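Local structure of xylulose kinase (Bifidobacterium adolescentis ATCC 15703, 3I8B) at residues F356-G361 against R396-R401; G364-P369 against Y499-K504; C329-S334 against D372-P377; G406-Q411 against S446-D451; D451-A456 against D487-G492. The protein probably catalyses the ATP-dependent phosphorylation of D-xylulose to D-xylulose 5-phosphate, as a member of the FGGY family of carbohydrate kinases. One frame throughout, in Å; residues are numbered along the deposited sequence.

Contact 1: F356-G361 against R396-R401; sequences FASKPG and RENLAR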
# COMPACT_ATOMS: atom_id res chain seq x y z
N PHE A 356 6.80 28.45 15.34
CA PHE A 356 5.79 29.48 15.21
C PHE A 356 6.34 30.86 15.54
O PHE A 356 5.77 31.88 15.14
CB PHE A 356 4.57 29.19 16.09
CG PHE A 356 3.81 27.96 15.68
CD1 PHE A 356 3.40 27.78 14.37
CD2 PHE A 356 3.47 26.99 16.62
CE1 PHE A 356 2.69 26.65 13.99
CE2 PHE A 356 2.75 25.86 16.25
CZ PHE A 356 2.37 25.69 14.93
N ALA A 357 7.44 30.91 16.29
CA ALA A 357 8.09 32.19 16.57
C ALA A 357 8.77 32.76 15.32
O ALA A 357 9.06 33.95 15.24
CB ALA A 357 9.10 32.02 17.68
N SER A 358 9.01 31.88 14.34
CA SER A 358 9.64 32.26 13.08
C SER A 358 8.63 32.86 12.09
O SER A 358 7.60 33.40 12.50
CB SER A 358 10.30 31.02 12.45
OG SER A 358 11.10 31.36 11.33
N LYS A 359 8.94 32.74 10.80
CA LYS A 359 8.08 33.22 9.73
C LYS A 359 8.05 32.22 8.57
O LYS A 359 8.96 31.40 8.44
CB LYS A 359 8.59 34.57 9.21
CG LYS A 359 8.62 35.67 10.25
CD LYS A 359 9.39 36.87 9.73
CE LYS A 359 8.92 37.27 8.33
NZ LYS A 359 7.58 37.93 8.34
N PRO A 360 7.01 32.28 7.73
CA PRO A 360 6.94 31.38 6.57
C PRO A 360 8.18 31.53 5.70
O PRO A 360 8.45 32.63 5.19
CB PRO A 360 5.71 31.87 5.82
CG PRO A 360 4.85 32.49 6.86
CD PRO A 360 5.81 33.14 7.83
N GLY A 361 8.93 30.45 5.53
CA GLY A 361 10.18 30.52 4.79
C GLY A 361 11.36 30.44 5.73
O GLY A 361 12.51 30.27 5.29
N ARG A 396 17.62 29.07 16.53
CA ARG A 396 16.78 27.91 16.82
C ARG A 396 15.37 28.06 16.25
O ARG A 396 14.78 27.08 15.76
CB ARG A 396 16.71 27.65 18.32
CG ARG A 396 17.98 27.04 18.88
CD ARG A 396 18.10 27.28 20.37
NE ARG A 396 17.77 26.10 21.17
CZ ARG A 396 16.80 26.06 22.07
NH1 ARG A 396 16.59 24.94 22.75
NH2 ARG A 396 16.05 27.13 22.30
N GLU A 397 14.83 29.27 16.31
CA GLU A 397 13.49 29.52 15.80
C GLU A 397 13.40 29.17 14.31
O GLU A 397 12.54 28.38 13.90
CB GLU A 397 13.07 30.97 16.04
CG GLU A 397 12.67 31.28 17.48
CD GLU A 397 13.82 31.82 18.33
OE1 GLU A 397 15.00 31.81 17.87
OE2 GLU A 397 13.53 32.26 19.47
N ASN A 398 14.29 29.77 13.52
CA ASN A 398 14.29 29.55 12.08
C ASN A 398 14.62 28.10 11.71
O ASN A 398 14.03 27.55 10.79
CB ASN A 398 15.26 30.51 11.40
CG ASN A 398 14.80 31.94 11.45
OD1 ASN A 398 15.60 32.87 11.34
ND2 ASN A 398 13.50 32.14 11.62
N LEU A 399 15.56 27.49 12.42
CA LEU A 399 15.86 26.08 12.19
C LEU A 399 14.64 25.22 12.50
O LEU A 399 14.27 24.35 11.71
CB LEU A 399 17.05 25.61 13.04
CG LEU A 399 18.47 26.01 12.61
CD1 LEU A 399 19.46 25.60 13.65
CD2 LEU A 399 18.87 25.42 11.26
N ALA A 400 14.03 25.46 13.66
CA ALA A 400 12.81 24.76 14.05
C ALA A 400 11.79 24.83 12.92
O ALA A 400 11.26 23.82 12.48
CB ALA A 400 12.24 25.37 15.32
N ARG A 401 11.54 26.05 12.44
CA ARG A 401 10.58 26.28 11.38
C ARG A 401 10.98 25.56 10.08
O ARG A 401 10.13 25.08 9.34
CB ARG A 401 10.41 27.78 11.15
CG ARG A 401 9.42 28.17 10.06
CD ARG A 401 8.00 27.75 10.43
NE ARG A 401 7.01 28.35 9.53
CZ ARG A 401 6.13 29.29 9.89
NH1 ARG A 401 6.12 29.75 11.13
NH2 ARG A 401 5.28 29.77 9.00
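R401 NE is held in a salt bridge by E405 OE2, the oxygen that also accepts a hydrogen bond from the backbone N of G361, and the R401 guanidinium lies against the K359-P360 backbone. R401 NH1 bonds to A355 O. These two partners fix the rotation of the flat group. The chain of R401 leaves with CG anti to the backbone N (chi1 -180°) and then bends at chi2 (65°), which carries the guanidinium past S358 to K359 and P360. K359 C stands over the centre of one face, 3.7 Å above the plane. P360 N is 3.3 Å from R401 NH2, but it has no hydrogen to share, so this is packing. The proline ring slants across the same end of the arginine, with P360 CG 3.5 Å from R401 NH2.

The contact joins the end of helix 348-357, and the loop after it, to the first turns of helix 396-420. Both belong to the C-terminal FGGY domain, part of the actin-like ATPase superfamily. The aliphatic base of R401 is also used. Its CB is 3.5 Å from S358 CB, and its CG lies 3.6 Å from K359 O. Further out, A357 CB touches E397 CG at 3.7 Å. The carboxylate of E397 then turns away from segment 356-361. F356 sends its ring the other way, onto A439 and T442 of helix 438-448, while R401 also touches L443 there.

Contact 2: G364-P369 against Y499-K504; sequences GITLVP and YEAYAK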
# COMPACT_ATOMS: atom_id res chain seq x y z
N GLY A 364 14.69 32.25 5.25
CA GLY A 364 15.61 31.85 4.21
C GLY A 364 16.24 30.48 4.34
O GLY A 364 16.85 29.98 3.41
N ILE A 365 16.09 29.85 5.50
CA ILE A 365 16.63 28.52 5.70
C ILE A 365 15.70 27.44 5.14
O ILE A 365 14.51 27.42 5.44
CB ILE A 365 16.88 28.22 7.18
CG1 ILE A 365 17.94 29.19 7.74
CG2 ILE A 365 17.29 26.76 7.37
CD1 ILE A 365 18.14 29.04 9.24
N THR A 366 16.27 26.56 4.33
CA THR A 366 15.52 25.45 3.76
C THR A 366 16.15 24.13 4.16
O THR A 366 17.37 23.96 4.09
CB THR A 366 15.50 25.54 2.24
OG1 THR A 366 14.82 26.74 1.83
CG2 THR A 366 14.80 24.33 1.64
N LEU A 367 15.31 23.20 4.59
CA LEU A 367 15.72 21.83 4.85
C LEU A 367 15.21 20.93 3.75
O LEU A 367 14.01 20.94 3.45
CB LEU A 367 15.15 21.34 6.19
CG LEU A 367 15.34 19.84 6.46
CD1 LEU A 367 16.84 19.47 6.44
CD2 LEU A 367 14.68 19.42 7.78
N VAL A 368 16.11 20.17 3.11
CA VAL A 368 15.72 19.05 2.27
C VAL A 368 15.97 17.80 3.09
O VAL A 368 17.11 17.36 3.23
CB VAL A 368 16.51 18.99 0.94
CG1 VAL A 368 16.11 17.75 0.12
CG2 VAL A 368 16.28 20.25 0.13
N PRO A 369 14.90 17.22 3.64
CA PRO A 369 15.03 16.27 4.75
C PRO A 369 15.28 14.84 4.33
O PRO A 369 14.59 13.95 4.84
CB PRO A 369 13.65 16.34 5.42
CG PRO A 369 12.75 17.11 4.46
CD PRO A 369 13.50 17.33 3.20
N TYR A 499 7.44 26.46 -0.66
CA TYR A 499 7.72 25.32 -1.52
C TYR A 499 8.62 25.66 -2.72
O TYR A 499 9.41 24.83 -3.16
CB TYR A 499 6.42 24.67 -2.00
CG TYR A 499 6.65 23.56 -3.01
CD1 TYR A 499 7.23 22.36 -2.63
CD2 TYR A 499 6.28 23.73 -4.33
CE1 TYR A 499 7.44 21.35 -3.56
CE2 TYR A 499 6.48 22.73 -5.26
CZ TYR A 499 7.06 21.54 -4.87
OH TYR A 499 7.26 20.55 -5.80
N GLU A 500 8.50 26.87 -3.25
CA GLU A 500 9.35 27.28 -4.38
C GLU A 500 10.83 27.28 -3.98
O GLU A 500 11.69 26.87 -4.77
CB GLU A 500 8.91 28.62 -4.97
CG GLU A 500 7.57 28.53 -5.72
CD GLU A 500 7.05 29.87 -6.24
OE1 GLU A 500 7.37 30.91 -5.62
OE2 GLU A 500 6.32 29.89 -7.25
N ALA A 501 11.12 27.72 -2.76
CA ALA A 501 12.48 27.68 -2.22
C ALA A 501 12.95 26.24 -2.00
O ALA A 501 14.09 25.90 -2.29
CB ALA A 501 12.55 28.46 -0.91
N TYR A 502 12.05 25.41 -1.48
CA TYR A 502 12.34 24.01 -1.24
C TYR A 502 12.69 23.33 -2.55
O TYR A 502 13.65 22.56 -2.62
CB TYR A 502 11.13 23.32 -0.60
CG TYR A 502 11.30 21.83 -0.37
CD1 TYR A 502 10.95 20.92 -1.36
CD2 TYR A 502 11.80 21.34 0.83
CE1 TYR A 502 11.10 19.55 -1.15
CE2 TYR A 502 11.95 19.98 1.05
CZ TYR A 502 11.61 19.09 0.05
OH TYR A 502 11.76 17.74 0.27
N ALA A 503 11.90 23.60 -3.58
CA ALA A 503 12.12 22.95 -4.87
C ALA A 503 13.49 23.30 -5.44
O ALA A 503 14.20 22.43 -5.93
CB ALA A 503 11.01 23.30 -5.85
N LYS A 504 13.85 24.58 -5.36
CA LYS A 504 15.18 25.00 -5.78
C LYS A 504 16.23 24.18 -5.04
O LYS A 504 17.07 23.54 -5.66
CB LYS A 504 15.39 26.50 -5.54
CG LYS A 504 14.70 27.39 -6.57
CD LYS A 504 15.06 28.86 -6.38
CE LYS A 504 14.35 29.76 -7.40
NZ LYS A 504 12.91 29.96 -7.08
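Strand 366-368 and helix 499-504 run at 52° to each other, and their axes come within 8.3 Å. The backbones are nearest at T366 and Y502, whose CA atoms are 6.1 Å apart. No hydrogen bond crosses the contact. Y502 carries most of it. Its CG is anti to the backbone N (chi1 177°), which sends the ring along the strand toward P369. The ring works by its edge. P369 CD lies in the ring plane, 3.4 Å from Y502 OH, and the two side chains cross at about a right angle. L367 O also meets the edge, 3.3 Å from Y502 CE2. This carbonyl oxygen is buried and has no polar partner in the model. Nearer the helix backbone, T366 CG2 rests 3.8 Å from Y502 CA, and T366 OG1 is 4.0 Å from A501 CB. With an alanine at Y502, the ring edge beside P369 and L367 O is gone, and a gap is likely to open there. Strand 366-368 pairs with strand 385-387, so the arrangement is that of a helix packed on a small two-stranded antiparallel sheet, here the last helix of the chain, 496-506.

Contact 3: C329-S334 against D372-P377; sequences CTINGS and DGERTP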
# COMPACT_ATOMS: atom_id res chain seq x y z
N CYS A 329 5.80 6.80 -1.47
CA CYS A 329 6.35 6.60 -0.14
C CYS A 329 7.51 7.55 0.14
O CYS A 329 8.38 7.75 -0.71
CB CYS A 329 6.82 5.16 0.05
SG CYS A 329 5.49 3.97 -0.14
N THR A 330 7.52 8.14 1.33
CA THR A 330 8.63 8.95 1.78
C THR A 330 9.26 8.31 3.02
O THR A 330 8.56 7.96 3.97
CB THR A 330 8.19 10.40 2.08
OG1 THR A 330 6.96 10.39 2.82
CG2 THR A 330 7.98 11.18 0.78
N ILE A 331 10.58 8.14 3.00
CA ILE A 331 11.29 7.62 4.16
C ILE A 331 11.09 8.56 5.33
O ILE A 331 10.87 8.15 6.47
CB ILE A 331 12.80 7.55 3.91
CG1 ILE A 331 13.11 6.63 2.72
CG2 ILE A 331 13.53 7.10 5.18
CD1 ILE A 331 12.93 5.17 3.03
N ASN A 332 11.18 9.85 5.03
CA ASN A 332 11.17 10.86 6.07
C ASN A 332 9.83 11.55 6.25
O ASN A 332 9.44 12.43 5.47
CB ASN A 332 12.29 11.86 5.81
CG ASN A 332 13.65 11.20 5.85
OD1 ASN A 332 14.19 10.92 6.93
ND2 ASN A 332 14.20 10.89 4.68
N GLY A 333 9.12 11.12 7.28
CA GLY A 333 7.88 11.78 7.66
C GLY A 333 8.10 12.42 9.01
O GLY A 333 8.92 13.32 9.16
N SER A 334 7.36 11.93 9.99
CA SER A 334 7.44 12.42 11.35
C SER A 334 8.87 12.34 11.90
O SER A 334 9.25 13.14 12.76
CB SER A 334 6.50 11.61 12.24
OG SER A 334 6.56 12.06 13.56
N ASP A 372 18.96 9.74 5.56
CA ASP A 372 19.07 8.34 5.15
C ASP A 372 18.47 8.09 3.76
O ASP A 372 17.97 7.00 3.47
CB ASP A 372 18.39 7.43 6.18
CG ASP A 372 18.92 7.67 7.59
OD1 ASP A 372 20.03 7.19 7.90
OD2 ASP A 372 18.23 8.35 8.39
N GLY A 373 18.51 9.10 2.89
CA GLY A 373 18.01 8.98 1.54
C GLY A 373 16.51 9.20 1.42
O GLY A 373 15.87 9.63 2.39
N GLU A 374 15.95 8.94 0.24
CA GLU A 374 14.50 9.00 0.05
C GLU A 374 14.01 8.01 -0.99
O GLU A 374 14.76 7.65 -1.92
CB GLU A 374 14.02 10.41 -0.33
CG GLU A 374 13.40 11.21 0.82
CD GLU A 374 12.24 10.51 1.49
OE1 GLU A 374 11.68 9.56 0.88
OE2 GLU A 374 11.88 10.90 2.62
N ARG A 375 12.76 7.56 -0.81
CA ARG A 375 12.04 6.78 -1.80
C ARG A 375 11.48 7.74 -2.86
O ARG A 375 11.56 7.47 -4.06
CB ARG A 375 10.88 6.02 -1.15
CG ARG A 375 11.25 4.73 -0.43
CD ARG A 375 11.36 3.54 -1.40
NE ARG A 375 10.13 3.31 -2.17
CZ ARG A 375 9.15 2.48 -1.81
NH1 ARG A 375 9.23 1.79 -0.68
NH2 ARG A 375 8.08 2.33 -2.59
N THR A 376 10.90 8.85 -2.41
CA THR A 376 10.33 9.84 -3.32
C THR A 376 10.85 11.22 -2.93
O THR A 376 10.56 11.71 -1.84
CB THR A 376 8.78 9.83 -3.26
OG1 THR A 376 8.29 8.50 -3.51
CG2 THR A 376 8.19 10.78 -4.29
N PRO A 377 11.65 11.86 -3.81
CA PRO A 377 12.10 11.36 -5.13
C PRO A 377 13.06 10.18 -4.96
O PRO A 377 13.47 9.90 -3.84
CB PRO A 377 12.84 12.56 -5.74
CG PRO A 377 12.84 13.66 -4.67
CD PRO A 377 12.41 13.05 -3.38
O HOH W 1 10.49 13.52 3.19
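E374 holds the backbone of I331 and N332 with its carboxylate. Its chi1 (-101°) lies off the staggered positions, and the bend at chi2 (-56°) then turns CG and CD toward them. CG passes 4.0 Å from N332 ND2, and CD is 3.3 Å from I331 N. OE1 accepts from I331 N on its syn side and R375 N on its anti side, both at 2.8 Å. OE2 is met on the syn side by N332 N at 2.7 Å. All three donors stand somewhat out of the carboxylate plane, I331 N and R375 N on the same face. N332 ND2 comes to OE2 from above the plane, at 3.1 Å, and it also bonds to F371 O. A water donates to both OE2 and N332 O. The negative charge of the buried carboxylate would probably be favoured by these N-H groups. A glutamine in its place would probably leave one of the N-H groups facing another N-H, and the I331-N332 backbone less firmly held.

T376 OG1 donates to C329 O at 2.9 Å. R375, with C329 CB over one guanidinium face, has its side chain about 7 Å from that of H75, a predicted substrate-binding residue. The contact fastens the loop between strands 366-368 and 385-387 to the end of strand 324-330. Helix 396-420 backs both: T330 bonds to Q411, and T376 packs on C414 and L417.

Contact 4: G406-Q411 against S446-D451; sequences GLLCSQ and SILGMD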
# COMPACT_ATOMS: atom_id res chain seq x y z
N GLY A 406 10.15 21.68 6.10
CA GLY A 406 10.78 20.66 5.27
C GLY A 406 9.92 19.43 5.18
O GLY A 406 9.72 18.89 4.11
N LEU A 407 9.41 18.98 6.32
CA LEU A 407 8.51 17.84 6.37
C LEU A 407 7.34 18.06 5.42
O LEU A 407 7.05 17.22 4.57
CB LEU A 407 8.01 17.64 7.81
CG LEU A 407 7.09 16.45 8.13
CD1 LEU A 407 7.07 16.20 9.62
CD2 LEU A 407 5.68 16.68 7.61
N LEU A 408 6.67 19.20 5.55
CA LEU A 408 5.49 19.51 4.74
C LEU A 408 5.80 19.70 3.26
O LEU A 408 5.02 19.29 2.41
CB LEU A 408 4.78 20.76 5.26
CG LEU A 408 3.86 20.52 6.46
CD1 LEU A 408 2.72 19.58 6.09
CD2 LEU A 408 4.65 19.96 7.62
N CYS A 409 6.94 20.33 2.97
CA CYS A 409 7.37 20.57 1.59
C CYS A 409 7.63 19.28 0.81
O CYS A 409 7.36 19.22 -0.39
CB CYS A 409 8.62 21.46 1.56
SG CYS A 409 8.25 23.23 1.75
N SER A 410 8.19 18.28 1.48
CA SER A 410 8.42 16.98 0.87
C SER A 410 7.08 16.37 0.45
O SER A 410 6.94 15.86 -0.66
CB SER A 410 9.13 16.04 1.85
OG SER A 410 9.15 14.71 1.34
N GLN A 411 6.09 16.43 1.34
CA GLN A 411 4.77 15.90 1.03
C GLN A 411 4.15 16.68 -0.14
O GLN A 411 3.51 16.09 -1.02
CB GLN A 411 3.85 15.92 2.26
CG GLN A 411 4.28 14.97 3.38
CD GLN A 411 4.58 13.56 2.88
OE1 GLN A 411 3.92 13.06 1.97
NE2 GLN A 411 5.57 12.92 3.48
N SER A 446 -1.28 26.03 4.33
CA SER A 446 -0.36 27.04 3.82
C SER A 446 0.62 26.47 2.79
O SER A 446 0.72 26.97 1.66
CB SER A 446 0.41 27.67 4.99
OG SER A 446 1.58 28.35 4.56
N ILE A 447 1.35 25.43 3.18
CA ILE A 447 2.40 24.95 2.31
C ILE A 447 1.92 23.88 1.31
O ILE A 447 2.41 23.81 0.18
CB ILE A 447 3.73 24.62 3.09
CG1 ILE A 447 4.08 23.14 3.06
CG2 ILE A 447 3.76 25.23 4.51
CD1 ILE A 447 4.94 22.82 1.88
N LEU A 448 0.93 23.07 1.68
CA LEU A 448 0.37 22.10 0.73
C LEU A 448 -0.42 22.82 -0.36
O LEU A 448 -0.53 22.34 -1.49
CB LEU A 448 -0.50 21.06 1.42
CG LEU A 448 0.23 20.14 2.40
CD1 LEU A 448 -0.72 19.09 2.94
CD2 LEU A 448 1.42 19.49 1.73
N GLY A 449 -0.96 23.98 -0.02
CA GLY A 449 -1.58 24.85 -1.00
C GLY A 449 -3.08 24.71 -1.13
O GLY A 449 -3.65 25.18 -2.11
N MSE A 450 -3.71 24.06 -0.16
CA MSE A 450 -5.16 23.79 -0.15
C MSE A 450 -5.65 23.54 1.26
O MSE A 450 -4.86 23.36 2.18
CB MSE A 450 -5.49 22.52 -0.92
CG MSE A 450 -5.37 22.58 -2.40
SE MSE A 450 -5.97 20.86 -3.16
CE MSE A 450 -6.01 21.46 -5.02
N ASP A 451 -6.97 23.48 1.41
CA ASP A 451 -7.61 22.94 2.59
C ASP A 451 -7.08 21.53 2.87
O ASP A 451 -6.80 20.77 1.94
CB ASP A 451 -9.12 22.86 2.38
CG ASP A 451 -9.80 24.21 2.46
OD1 ASP A 451 -9.09 25.24 2.53
OD2 ASP A 451 -11.05 24.24 2.47
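I447 is the main bump. It points toward segment 406-411 of helix 396-420, where L408 and C409 form a hollow, and the CA atoms of C409 and I447 are 6.7 Å apart. I447 CG1 presses on L408 CB at 3.3 Å, tighter than usual for two carbons. The tip, I447 CD1, goes deeper and stands 3.3 Å from C409 CA and the same distance from C409 SG. The chi1 of I447, 114°, is far from a staggered position, and with the short contacts this makes the placing of CG1 and CD1 doubtful. What can be said is that I447 points toward L408 and C409. L448 supplies a second, shallower bump. Its CD2 settles 3.7 Å from L408 O and 4.4 Å from Q411 CB. L408 answers from its own helix, with CD1 4.5 Å from L448 CG. All five side chains are buried, and no hydrogen bond joins the segments. C409 is also touched by V498 and Y502 of helix 496-506. Q411 and L448 also pack on strand 288-293. This is the packing of neighbouring helices on a central mixed sheet, as in the actin-like ATPase fold of FGGY kinases.

Contact 5: D451-A456 against D487-G492; sequences DVTRPA and DGVETG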
# COMPACT_ATOMS: atom_id res chain seq x y z
N ASP A 451 -6.97 23.48 1.41
CA ASP A 451 -7.61 22.94 2.59
C ASP A 451 -7.08 21.53 2.87
O ASP A 451 -6.80 20.77 1.94
CB ASP A 451 -9.12 22.86 2.38
CG ASP A 451 -9.80 24.21 2.46
OD1 ASP A 451 -9.09 25.24 2.53
OD2 ASP A 451 -11.05 24.24 2.47
N VAL A 452 -6.95 21.20 4.14
CA VAL A 452 -6.53 19.87 4.54
C VAL A 452 -7.57 19.28 5.46
O VAL A 452 -7.74 19.74 6.60
CB VAL A 452 -5.16 19.87 5.25
CG1 VAL A 452 -4.73 18.44 5.59
CG2 VAL A 452 -4.13 20.54 4.37
N THR A 453 -8.30 18.29 4.95
CA THR A 453 -9.31 17.59 5.72
C THR A 453 -8.70 16.54 6.65
O THR A 453 -7.82 15.77 6.24
CB THR A 453 -10.34 16.92 4.79
OG1 THR A 453 -11.09 17.93 4.10
CG2 THR A 453 -11.29 16.04 5.58
N ARG A 454 -9.16 16.52 7.89
CA ARG A 454 -8.72 15.51 8.86
C ARG A 454 -9.86 14.56 9.21
O ARG A 454 -10.69 14.88 10.08
CB ARG A 454 -8.17 16.17 10.13
CG ARG A 454 -6.79 16.78 9.97
CD ARG A 454 -6.25 17.26 11.30
NE ARG A 454 -7.12 18.27 11.89
CZ ARG A 454 -7.89 18.05 12.96
NH1 ARG A 454 -7.88 16.87 13.56
NH2 ARG A 454 -8.66 19.02 13.43
N PRO A 455 -9.91 13.40 8.55
CA PRO A 455 -10.91 12.38 8.86
C PRO A 455 -10.70 11.87 10.27
O PRO A 455 -9.55 11.72 10.68
CB PRO A 455 -10.60 11.26 7.85
CG PRO A 455 -9.82 11.93 6.75
CD PRO A 455 -9.02 12.99 7.44
N ALA A 456 -11.77 11.60 11.01
CA ALA A 456 -11.62 11.03 12.34
C ALA A 456 -10.84 9.72 12.27
O ALA A 456 -11.03 8.92 11.35
CB ALA A 456 -12.98 10.82 12.99
N ASP A 487 -12.88 14.99 11.70
CA ASP A 487 -12.44 15.70 12.90
C ASP A 487 -12.37 17.21 12.68
O ASP A 487 -12.69 17.99 13.57
CB ASP A 487 -11.07 15.20 13.37
CG ASP A 487 -11.17 14.10 14.40
OD1 ASP A 487 -12.17 14.07 15.15
OD2 ASP A 487 -10.23 13.27 14.49
N GLY A 488 -11.93 17.61 11.49
CA GLY A 488 -11.79 19.02 11.18
C GLY A 488 -11.20 19.28 9.81
O GLY A 488 -10.70 18.37 9.16
N VAL A 489 -11.28 20.54 9.38
CA VAL A 489 -10.68 20.98 8.12
C VAL A 489 -9.73 22.15 8.41
O VAL A 489 -10.15 23.16 8.98
CB VAL A 489 -11.75 21.44 7.10
CG1 VAL A 489 -11.09 21.84 5.79
CG2 VAL A 489 -12.80 20.34 6.87
N GLU A 490 -8.46 22.00 8.06
CA GLU A 490 -7.49 23.07 8.25
C GLU A 490 -7.42 23.98 7.03
O GLU A 490 -7.23 23.53 5.90
CB GLU A 490 -6.09 22.52 8.56
CG GLU A 490 -6.06 21.41 9.60
CD GLU A 490 -6.32 21.89 11.01
OE1 GLU A 490 -6.20 23.11 11.27
OE2 GLU A 490 -6.62 21.05 11.87
N THR A 491 -7.58 25.27 7.27
CA THR A 491 -7.50 26.24 6.18
C THR A 491 -6.39 27.22 6.50
O THR A 491 -6.10 27.49 7.66
CB THR A 491 -8.83 26.99 5.99
OG1 THR A 491 -9.07 27.82 7.14
CG2 THR A 491 -9.98 26.00 5.83
N GLY A 492 -5.78 27.76 5.45
CA GLY A 492 -4.71 28.72 5.64
C GLY A 492 -4.31 29.29 4.30
O GLY A 492 -4.26 28.56 3.31
O HOH W 2 -6.93 27.12 2.75
O HOH W 3 -7.19 14.00 12.97
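A turn at chi3 (-60°) in R454, after an extended chi2, and one at chi2 (-73°) in E490 bring the two side chains together on the same face of the sheet. R454 NE then lies 2.8 Å from E490 OE2 in a salt bridge, though the place of this oxygen is less sure, because it sits too close to another atom of the model. R454 NH2 adds a weak bond to the same oxygen. The oxygen meets the guanidinium at its edge, and the two planes are 36° apart. One face of the guanidinium lies over G488 N, toward the rim. G488 has no side chain, and a CB there would clash with R454 NH2.

Strands 452-455 and 487-490 are antiparallel neighbours, and strand 486-490 is the outermost strand of the seven-stranded mixed sheet. V452 and E490 form a hydrogen-bonded pair, with V452 N to E490 O at 2.9 Å and E490 N to V452 O at 2.8 Å. T453 and V489 are a non-hydrogen-bonded pair on the other face. R454 N gives a 2.7 Å bond to G488 O. D487 and G488 both face R454 in a classic beta bulge. R454 O there takes D487 N at 2.7 Å and, weakly, G488 N at 3.3 Å. R454 NH1 lies close to the like-charged R441 of helix 438-448, which E490 also touches. At the other end, D451 OD1 is 3.5 Å from T491 CG2.

Contacts 2, 3 and 4 are buried, contact 1 is partly buried, and contact 5 lies at the surface on the sheet edge. Helix 396-420 carries segments of contacts 1 and 4, and it also touches contacts 2 and 3. Contacts 4 and 5 share D451, where helix 438-448 leads into strand 452-455. The chemistry changes with place. Contacts 2 and 4 are packing without cross-segment hydrogen bonds. Contact 3 gathers peptide N-H groups round a buried carboxylate. Contact 1 lays an arginine guanidinium over backbone atoms, and contact 5 combines strand pairing with a salt bridge.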